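PDB 4NAX: glutathione S-transferase, N-terminal domain protein from Pseudomonas putida, which binds oxidized glutathione disulfide and probably acts as a glutathione transferase of the Ure2p-like kind. Local coordinates for residues A[109-114]-A[173-178]; A[93-98]-A[103-108]; A[190-195]-A[200-205]. All coordinates share one frame; numbering follows the deposited sequence. Where two conformers were deposited one is given.

From the N terminus, contact 2 comes first. It closes the short turn after helix 90-101, the last helix of the thioredoxin-like domain, and folds 103-108 back on it. Contact 1 opens next, at the start of helix 109-137. It closes the excursion through the rest of that helix and helix 148-168, tying the helix start to the loop before helix 180-193. Contact 3 follows, closing the turn from helix 180-193 toward helix 208-219. The three lie in series, and none nests in or crosses another. Contacts 1 and 2 touch, for example Tyr-178 CD2 to Leu-104 CD2 at 3.4 Å. Contact 3 stands apart, its centre about 26 Å from that of contact 1.

Contact 1. Residues A[109-114]-A[173-178]; sequences PAQRYQ and WMAEEY
Gln-111 lays its amide against the carboxylate of Glu-176. The two side chains cross at about a right angle, yet their flat ends are stacked with planes 12° apart. CD of Gln-111 and CD of Glu-176 are 3.5 Å apart. The glutamine chain bends at chi2 (-72°), which turns the amide across the Ala-175 to Glu-176 backbone instead of straight out from helix 109-137. Its OE1 accepts a bond of 2.9 Å from the backbone N of Glu-176. The bond is nearly straight at hydrogen, but the donor is tilted 27° from the carbonyl plane. On this tight side OE1 also meets CB of Ala-175 at 3.5 Å. Ala-175 is buried and touches Thr-115, one turn further along the same helix.

The other side is looser and watery. One water donates to Gln-111 OE1 at 2.8 Å and accepts from the backbone N of Glu-177. OE1 is thus gripped by two donors, one from the backbone and one from the water. Glu-176 and Glu-177 are both exposed residues; the carboxylate of Glu-176 has the amide of Gln-111 against one face. Met-174 is buried, and its backbone N bonds to Asp-182 OD1 in helix 180-193. The arrangement belongs to the all-helical C-terminal domain of glutathione transferases, where a loop entering helix 180-193 is fastened to the first turn of helix 109-137.

Contact 2. Residues A[93-98]-A[103-108]; sequences ILQYLA and QLLSQD
Ala-98 and Leu-105 face each other with their CB atoms 3.6 Å apart. Both CB bonds point toward the opposite segment, so the meeting is close at the root of each side chain. Leu-105 has CG anti to its own N (chi1 179°). This carries its branch past the alanine methyl and alongside Gln-95, where Leu-105 CD2 lies 4.4 Å from Gln-95 CG. The aliphatic part of Gln-95 makes this loose contact. Its amide end serves the dimer, because Gln-95 OE1 is hydrogen-bonded to NE2 of Gln-95 of the second subunit. The Leu-105 side chain also touches Arg-112 at the start of helix 109-137.

Backbone atoms fill the rest. The CA of Ala-98 makes a CA-H...O contact of 3.2 Å with the carbonyl O of Gln-103, and the alanine methyl lies close to the same oxygen. Gln-103 N makes only a weak bond to Ala-98 O, 3.3 Å long and bent to 123°. A water donates to Ala-98 O at 2.8 Å and to Leu-105 O at 2.8 Å, linking the two carbonyls. Further on, Ser-106 OG accepts from Asp-108 N in an ST turn. Asp-108 in turn caps the helix that follows. Between the two segments the direct polar link is one weak bond, so methyl packing and the bridging water carry more of this contact; Ser-101 OG supplies a further polar partner for Gln-103 N.

Contact 3. Residues A[190-195]-A[200-205]; sequences RNLVER and DLVGFD
This is a buried apolar contact in the C-terminal domain, between the end of helix 180-193 and the loop that leads to helix 208-219. Two pairs of side chains make it. Val-193 sets CG1 over the centre of one face of the Phe-204 ring. The methyl carbon lies 3.7 Å from the ring centroid and 12° off the normal, a CH-pi contact. CG1 is anti to the carbonyl carbon of Val-193 (chi1 -55°), which aims this branch at the ring. The Phe-204 side chain also touches Val-210 and Gln-211 of helix 208-219. With an alanine at Phe-204, the Val-193 methyl is likely to lose its aromatic face, and a gap would open beside Val-210.

The second pair is Leu-192 and Val-202, which meet tip to tip. CD2 of the leucine sits 4.1 Å from CG1 of the valine and about equally far from its CG2. Both residues also lean on Leu-161 of helix 148-168. Val-202 belongs to a type I turn from Asp-200 to Gly-203, closed by Gly-203 N bonding to Asp-200 O. Together the pairs form part of the hydrophobic interior of the helical bundle that makes up the C-terminal domain of the glutathione transferase fold.

Contact 1. Residues A[109-114]-A[173-178]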
# COMPACT_ATOMS: atom_id res chain seq x y z
N PRO A 109 13.60 5.08 -15.55
CA PRO A 109 13.68 4.67 -14.15
C PRO A 109 13.17 5.69 -13.15
O PRO A 109 12.43 5.33 -12.23
CB PRO A 109 15.17 4.37 -13.96
CG PRO A 109 15.64 3.96 -15.30
CD PRO A 109 14.86 4.80 -16.27
N ALA A 110 13.53 6.95 -13.31
CA ALA A 110 13.06 7.95 -12.35
C ALA A 110 11.55 8.01 -12.34
O ALA A 110 10.94 8.06 -11.27
CB ALA A 110 13.67 9.33 -12.60
N GLN A 111 10.92 7.98 -13.52
CA GLN A 111 9.46 7.97 -13.60
C GLN A 111 8.83 6.70 -13.05
O GLN A 111 7.76 6.75 -12.43
CB GLN A 111 8.99 8.23 -15.02
CG GLN A 111 9.07 9.71 -15.39
CD GLN A 111 8.01 10.52 -14.67
OE1 GLN A 111 6.82 10.28 -14.88
NE2 GLN A 111 8.42 11.43 -13.80
N ARG A 112 9.50 5.57 -13.26
CA ARG A 112 9.07 4.33 -12.63
C ARG A 112 8.93 4.54 -11.12
O ARG A 112 7.90 4.22 -10.51
CB ARG A 112 10.06 3.20 -12.91
CG ARG A 112 9.87 1.95 -12.07
CD ARG A 112 10.99 0.92 -12.34
NE ARG A 112 10.86 -0.24 -11.48
CZ ARG A 112 9.92 -1.18 -11.64
NH1 ARG A 112 9.07 -1.13 -12.66
NH2 ARG A 112 9.81 -2.17 -10.76
N TYR A 113 9.97 5.08 -10.50
CA TYR A 113 9.97 5.22 -9.04
C TYR A 113 8.98 6.28 -8.57
O TYR A 113 8.30 6.09 -7.56
CB TYR A 113 11.39 5.45 -8.50
CG TYR A 113 12.28 4.27 -8.84
CD1 TYR A 113 11.96 3.00 -8.41
CD2 TYR A 113 13.42 4.42 -9.63
CE1 TYR A 113 12.71 1.90 -8.77
CE2 TYR A 113 14.17 3.32 -10.01
CZ TYR A 113 13.82 2.06 -9.58
OH TYR A 113 14.56 0.98 -10.00
N GLN A 114 8.83 7.38 -9.30
CA GLN A 114 7.81 8.37 -8.93
C GLN A 114 6.41 7.76 -9.00
O GLN A 114 5.55 8.05 -8.16
CB GLN A 114 7.85 9.61 -9.82
CG GLN A 114 9.17 10.37 -9.81
CD GLN A 114 9.61 10.77 -8.41
OE1 GLN A 114 8.85 11.37 -7.66
NE2 GLN A 114 10.84 10.43 -8.07
N TRP A 173 -1.71 14.17 -15.08
CA TRP A 173 -1.74 12.91 -14.34
C TRP A 173 -0.73 12.92 -13.20
O TRP A 173 0.05 13.87 -13.04
CB TRP A 173 -1.50 11.72 -15.28
CG TRP A 173 -2.47 11.58 -16.40
CD1 TRP A 173 -2.19 11.72 -17.73
CD2 TRP A 173 -3.85 11.21 -16.32
NE1 TRP A 173 -3.33 11.51 -18.47
CE2 TRP A 173 -4.35 11.19 -17.63
CE3 TRP A 173 -4.72 10.94 -15.26
CZ2 TRP A 173 -5.68 10.88 -17.92
CZ3 TRP A 173 -6.05 10.62 -15.54
CH2 TRP A 173 -6.52 10.59 -16.87
N MET A 174 -0.75 11.88 -12.38
CA MET A 174 0.17 11.83 -11.24
C MET A 174 1.64 11.84 -11.66
O MET A 174 2.48 12.53 -11.05
CB MET A 174 -0.12 10.60 -10.38
CG MET A 174 -1.47 10.63 -9.69
SD MET A 174 -1.78 12.05 -8.61
CE MET A 174 -0.58 11.76 -7.32
N ALA A 175 1.96 11.04 -12.68
CA ALA A 175 3.29 11.01 -13.27
C ALA A 175 3.21 11.63 -14.66
O ALA A 175 2.17 12.14 -15.07
CB ALA A 175 3.82 9.60 -13.30
N GLU A 176 4.33 11.63 -15.40
CA GLU A 176 4.37 12.31 -16.69
C GLU A 176 3.44 11.71 -17.73
O GLU A 176 2.96 12.43 -18.62
CB GLU A 176 5.81 12.40 -17.21
CG GLU A 176 6.64 13.38 -16.37
CD GLU A 176 8.13 13.42 -16.69
OE1 GLU A 176 8.62 12.56 -17.44
OE2 GLU A 176 8.82 14.33 -16.16
N GLU A 177 3.19 10.41 -17.62
CA GLU A 177 2.18 9.74 -18.43
C GLU A 177 1.13 9.10 -17.52
O GLU A 177 1.43 8.71 -16.38
CB GLU A 177 2.81 8.65 -19.30
CG GLU A 177 3.71 9.16 -20.42
CD GLU A 177 5.09 9.54 -19.92
OE1 GLU A 177 5.54 10.65 -20.26
OE2 GLU A 177 5.72 8.75 -19.19
N TYR A 178 -0.09 8.99 -18.04
CA TYR A 178 -1.14 8.21 -17.40
C TYR A 178 -0.57 6.87 -16.96
O TYR A 178 0.18 6.22 -17.70
CB TYR A 178 -2.28 8.00 -18.39
CG TYR A 178 -3.46 7.16 -17.90
CD1 TYR A 178 -4.22 7.56 -16.82
CD2 TYR A 178 -3.83 6.00 -18.58
CE1 TYR A 178 -5.32 6.83 -16.41
CE2 TYR A 178 -4.92 5.27 -18.19
CZ TYR A 178 -5.67 5.67 -17.09
OH TYR A 178 -6.79 4.96 -16.70
O HOH W 1 5.35 8.49 -16.40

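Contact 2. Residues A[93-98]-A[103-108]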
# COMPACT_ATOMS: atom_id res chain seq x y z
N ILE A 93 -1.08 -6.28 -8.02
CA ILE A 93 -1.62 -6.69 -9.31
C ILE A 93 -1.41 -5.60 -10.36
O ILE A 93 -1.04 -5.91 -11.49
CB ILE A 93 -3.10 -7.09 -9.18
CG1 ILE A 93 -3.24 -8.32 -8.26
CG2 ILE A 93 -3.69 -7.35 -10.55
CD1 ILE A 93 -4.66 -8.53 -7.75
N LEU A 94 -1.63 -4.33 -10.01
CA LEU A 94 -1.38 -3.26 -10.95
C LEU A 94 0.07 -3.26 -11.42
O LEU A 94 0.35 -3.11 -12.62
CB LEU A 94 -1.73 -1.90 -10.36
CG LEU A 94 -3.21 -1.60 -10.16
CD1 LEU A 94 -3.38 -0.24 -9.47
CD2 LEU A 94 -3.97 -1.59 -11.48
N GLN A 95 1.00 -3.38 -10.49
CA GLN A 95 2.40 -3.36 -10.87
C GLN A 95 2.74 -4.59 -11.73
O GLN A 95 3.43 -4.47 -12.74
CB GLN A 95 3.29 -3.28 -9.62
CG GLN A 95 4.75 -3.23 -9.96
CD GLN A 95 5.65 -2.89 -8.78
OE1 GLN A 95 5.21 -2.68 -7.66
NE2 GLN A 95 6.93 -2.83 -9.05
N TYR A 96 2.26 -5.76 -11.32
CA TYR A 96 2.44 -6.98 -12.11
C TYR A 96 1.95 -6.80 -13.57
O TYR A 96 2.66 -7.09 -14.53
CB TYR A 96 1.71 -8.16 -11.47
CG TYR A 96 1.69 -9.38 -12.35
CD1 TYR A 96 2.86 -10.07 -12.65
CD2 TYR A 96 0.51 -9.84 -12.94
CE1 TYR A 96 2.86 -11.16 -13.49
CE2 TYR A 96 0.51 -10.95 -13.77
CZ TYR A 96 1.69 -11.61 -14.05
OH TYR A 96 1.72 -12.73 -14.85
N LEU A 97 0.72 -6.30 -13.71
CA LEU A 97 0.15 -6.14 -15.04
C LEU A 97 0.86 -5.09 -15.87
O LEU A 97 1.00 -5.25 -17.08
CB LEU A 97 -1.34 -5.82 -14.96
CG LEU A 97 -2.21 -6.95 -14.43
CD1 LEU A 97 -3.65 -6.45 -14.26
CD2 LEU A 97 -2.19 -8.18 -15.32
N ALA A 98 1.31 -4.01 -15.23
CA ALA A 98 2.07 -2.99 -15.94
C ALA A 98 3.39 -3.55 -16.46
O ALA A 98 3.80 -3.26 -17.59
CB ALA A 98 2.34 -1.81 -15.04
N GLN A 103 2.94 -1.52 -20.23
CA GLN A 103 2.07 -0.34 -20.30
C GLN A 103 1.80 0.21 -18.91
O GLN A 103 1.70 -0.53 -17.94
CB GLN A 103 0.73 -0.75 -20.92
CG GLN A 103 0.82 -1.24 -22.36
CD GLN A 103 -0.55 -1.58 -22.93
OE1 GLN A 103 -1.45 -0.76 -22.89
NE2 GLN A 103 -0.71 -2.79 -23.45
N LEU A 104 1.65 1.53 -18.84
CA LEU A 104 1.13 2.24 -17.66
C LEU A 104 2.06 2.24 -16.47
O LEU A 104 1.65 2.54 -15.34
CB LEU A 104 -0.28 1.76 -17.32
CG LEU A 104 -1.29 2.00 -18.46
CD1 LEU A 104 -2.59 1.29 -18.19
CD2 LEU A 104 -1.59 3.46 -18.68
N LEU A 105 3.33 2.01 -16.73
CA LEU A 105 4.39 2.22 -15.75
C LEU A 105 5.63 2.51 -16.58
O LEU A 105 6.10 1.66 -17.32
CB LEU A 105 4.60 1.00 -14.86
CG LEU A 105 5.70 1.08 -13.80
CD1 LEU A 105 5.54 2.29 -12.88
CD2 LEU A 105 5.77 -0.21 -12.98
N SER A 106 6.15 3.73 -16.46
CA SER A 106 7.23 4.19 -17.32
C SER A 106 8.44 3.28 -17.26
O SER A 106 8.79 2.79 -16.20
CB SER A 106 7.68 5.57 -16.89
OG SER A 106 8.66 6.10 -17.77
N GLN A 107 9.08 3.14 -18.41
CA GLN A 107 10.37 2.47 -18.52
C GLN A 107 11.53 3.40 -18.12
O GLN A 107 12.64 2.92 -17.89
CB GLN A 107 10.65 1.96 -19.94
CG GLN A 107 9.47 1.34 -20.69
CD GLN A 107 9.34 -0.15 -20.51
OE1 GLN A 107 10.33 -0.87 -20.42
NE2 GLN A 107 8.09 -0.64 -20.45
N ASP A 108 11.28 4.70 -18.07
CA ASP A 108 12.26 5.63 -17.54
C ASP A 108 12.39 5.38 -16.04
O ASP A 108 11.39 5.47 -15.33
CB ASP A 108 11.86 7.08 -17.77
CG ASP A 108 12.79 8.04 -17.07
OD1 ASP A 108 13.95 8.15 -17.50
OD2 ASP A 108 12.40 8.63 -16.05
O HOH W 2 5.49 -0.99 -17.92

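Contact 3. Residues A[190-195]-A[200-205]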
# COMPACT_ATOMS: atom_id res chain seq x y z
N ARG A 190 -13.60 8.83 -6.66
CA ARG A 190 -15.00 8.63 -7.07
C ARG A 190 -15.83 8.02 -5.94
O ARG A 190 -16.94 8.49 -5.64
CB ARG A 190 -15.07 7.73 -8.29
CG ARG A 190 -16.49 7.38 -8.70
CD ARG A 190 -16.52 6.45 -9.90
NE ARG A 190 -17.87 5.99 -10.20
CZ ARG A 190 -18.38 4.82 -9.83
NH1 ARG A 190 -17.67 3.92 -9.15
NH2 ARG A 190 -19.62 4.53 -10.16
N ASN A 191 -15.31 6.98 -5.30
CA ASN A 191 -16.08 6.30 -4.27
C ASN A 191 -16.40 7.22 -3.10
O ASN A 191 -17.50 7.16 -2.54
CB ASN A 191 -15.34 5.07 -3.77
CG ASN A 191 -16.28 3.99 -3.28
OD1 ASN A 191 -17.19 3.60 -4.01
ND2 ASN A 191 -16.06 3.50 -2.08
N LEU A 192 -15.44 8.06 -2.73
CA LEU A 192 -15.60 8.98 -1.63
C LEU A 192 -16.74 9.96 -1.90
O LEU A 192 -17.56 10.24 -1.01
CB LEU A 192 -14.30 9.72 -1.37
CG LEU A 192 -14.26 10.73 -0.24
CD1 LEU A 192 -14.41 10.05 1.10
CD2 LEU A 192 -12.97 11.52 -0.30
N VAL A 193 -16.79 10.50 -3.12
CA VAL A 193 -17.75 11.56 -3.43
C VAL A 193 -19.08 11.07 -3.99
O VAL A 193 -20.06 11.82 -3.95
CB VAL A 193 -17.13 12.65 -4.35
CG1 VAL A 193 -15.86 13.19 -3.70
CG2 VAL A 193 -16.87 12.16 -5.76
N GLU A 194 -19.13 9.84 -4.48
CA GLU A 194 -20.35 9.24 -5.00
C GLU A 194 -20.93 8.28 -3.96
O GLU A 194 -21.79 8.68 -3.16
CB GLU A 194 -20.11 8.57 -6.36
CG GLU A 194 -19.70 9.55 -7.44
CD GLU A 194 -19.71 8.99 -8.86
OE1 GLU A 194 -19.24 9.73 -9.76
OE2 GLU A 194 -20.16 7.84 -9.10
N ARG A 195 -20.46 7.04 -3.94
CA ARG A 195 -21.03 6.03 -3.07
C ARG A 195 -21.12 6.46 -1.61
O ARG A 195 -22.16 6.29 -0.99
CB ARG A 195 -20.30 4.70 -3.20
CG ARG A 195 -20.81 3.62 -2.25
CD ARG A 195 -20.43 2.24 -2.75
NE ARG A 195 -20.70 1.16 -1.80
CZ ARG A 195 -21.91 0.67 -1.52
NH1 ARG A 195 -23.01 1.18 -2.07
NH2 ARG A 195 -22.02 -0.34 -0.65
N ASP A 200 -19.76 16.83 0.35
CA ASP A 200 -19.82 18.02 1.19
C ASP A 200 -18.95 17.85 2.45
O ASP A 200 -18.25 18.79 2.87
CB ASP A 200 -21.28 18.32 1.58
CG ASP A 200 -22.13 18.77 0.39
OD1 ASP A 200 -21.60 19.06 -0.70
OD2 ASP A 200 -23.37 18.84 0.56
N LEU A 201 -18.98 16.66 3.03
CA LEU A 201 -18.19 16.38 4.23
C LEU A 201 -16.69 16.69 4.03
O LEU A 201 -16.03 17.19 4.93
CB LEU A 201 -18.33 14.91 4.64
CG LEU A 201 -18.88 14.41 5.96
CD1 LEU A 201 -18.40 12.96 6.10
CD2 LEU A 201 -18.44 15.27 7.14
N VAL A 202 -16.13 16.33 2.89
CA VAL A 202 -14.71 16.60 2.64
C VAL A 202 -14.44 17.90 1.91
O VAL A 202 -13.30 18.19 1.56
CB VAL A 202 -14.00 15.43 1.91
CG1 VAL A 202 -14.17 14.13 2.68
CG2 VAL A 202 -14.47 15.31 0.46
N GLY A 203 -15.48 18.70 1.67
CA GLY A 203 -15.32 19.99 1.01
C GLY A 203 -14.72 19.83 -0.37
O GLY A 203 -13.79 20.54 -0.74
N PHE A 204 -15.26 18.89 -1.14
CA PHE A 204 -14.64 18.45 -2.40
C PHE A 204 -14.52 19.57 -3.42
O PHE A 204 -13.59 19.59 -4.22
CB PHE A 204 -15.43 17.29 -3.02
CG PHE A 204 -14.72 16.62 -4.17
CD1 PHE A 204 -13.48 16.03 -4.00
CD2 PHE A 204 -15.31 16.56 -5.43
CE1 PHE A 204 -12.83 15.42 -5.05
CE2 PHE A 204 -14.67 15.94 -6.47
CZ PHE A 204 -13.42 15.37 -6.29
N ASP A 205 -15.47 20.50 -3.39
CA ASP A 205 -15.47 21.56 -4.38
C ASP A 205 -14.25 22.47 -4.27
O ASP A 205 -13.97 23.22 -5.21
CB ASP A 205 -16.80 22.33 -4.38
CG ASP A 205 -17.90 21.54 -5.05
OD1 ASP A 205 -17.72 21.13 -6.22
OD2 ASP A 205 -18.94 21.31 -4.41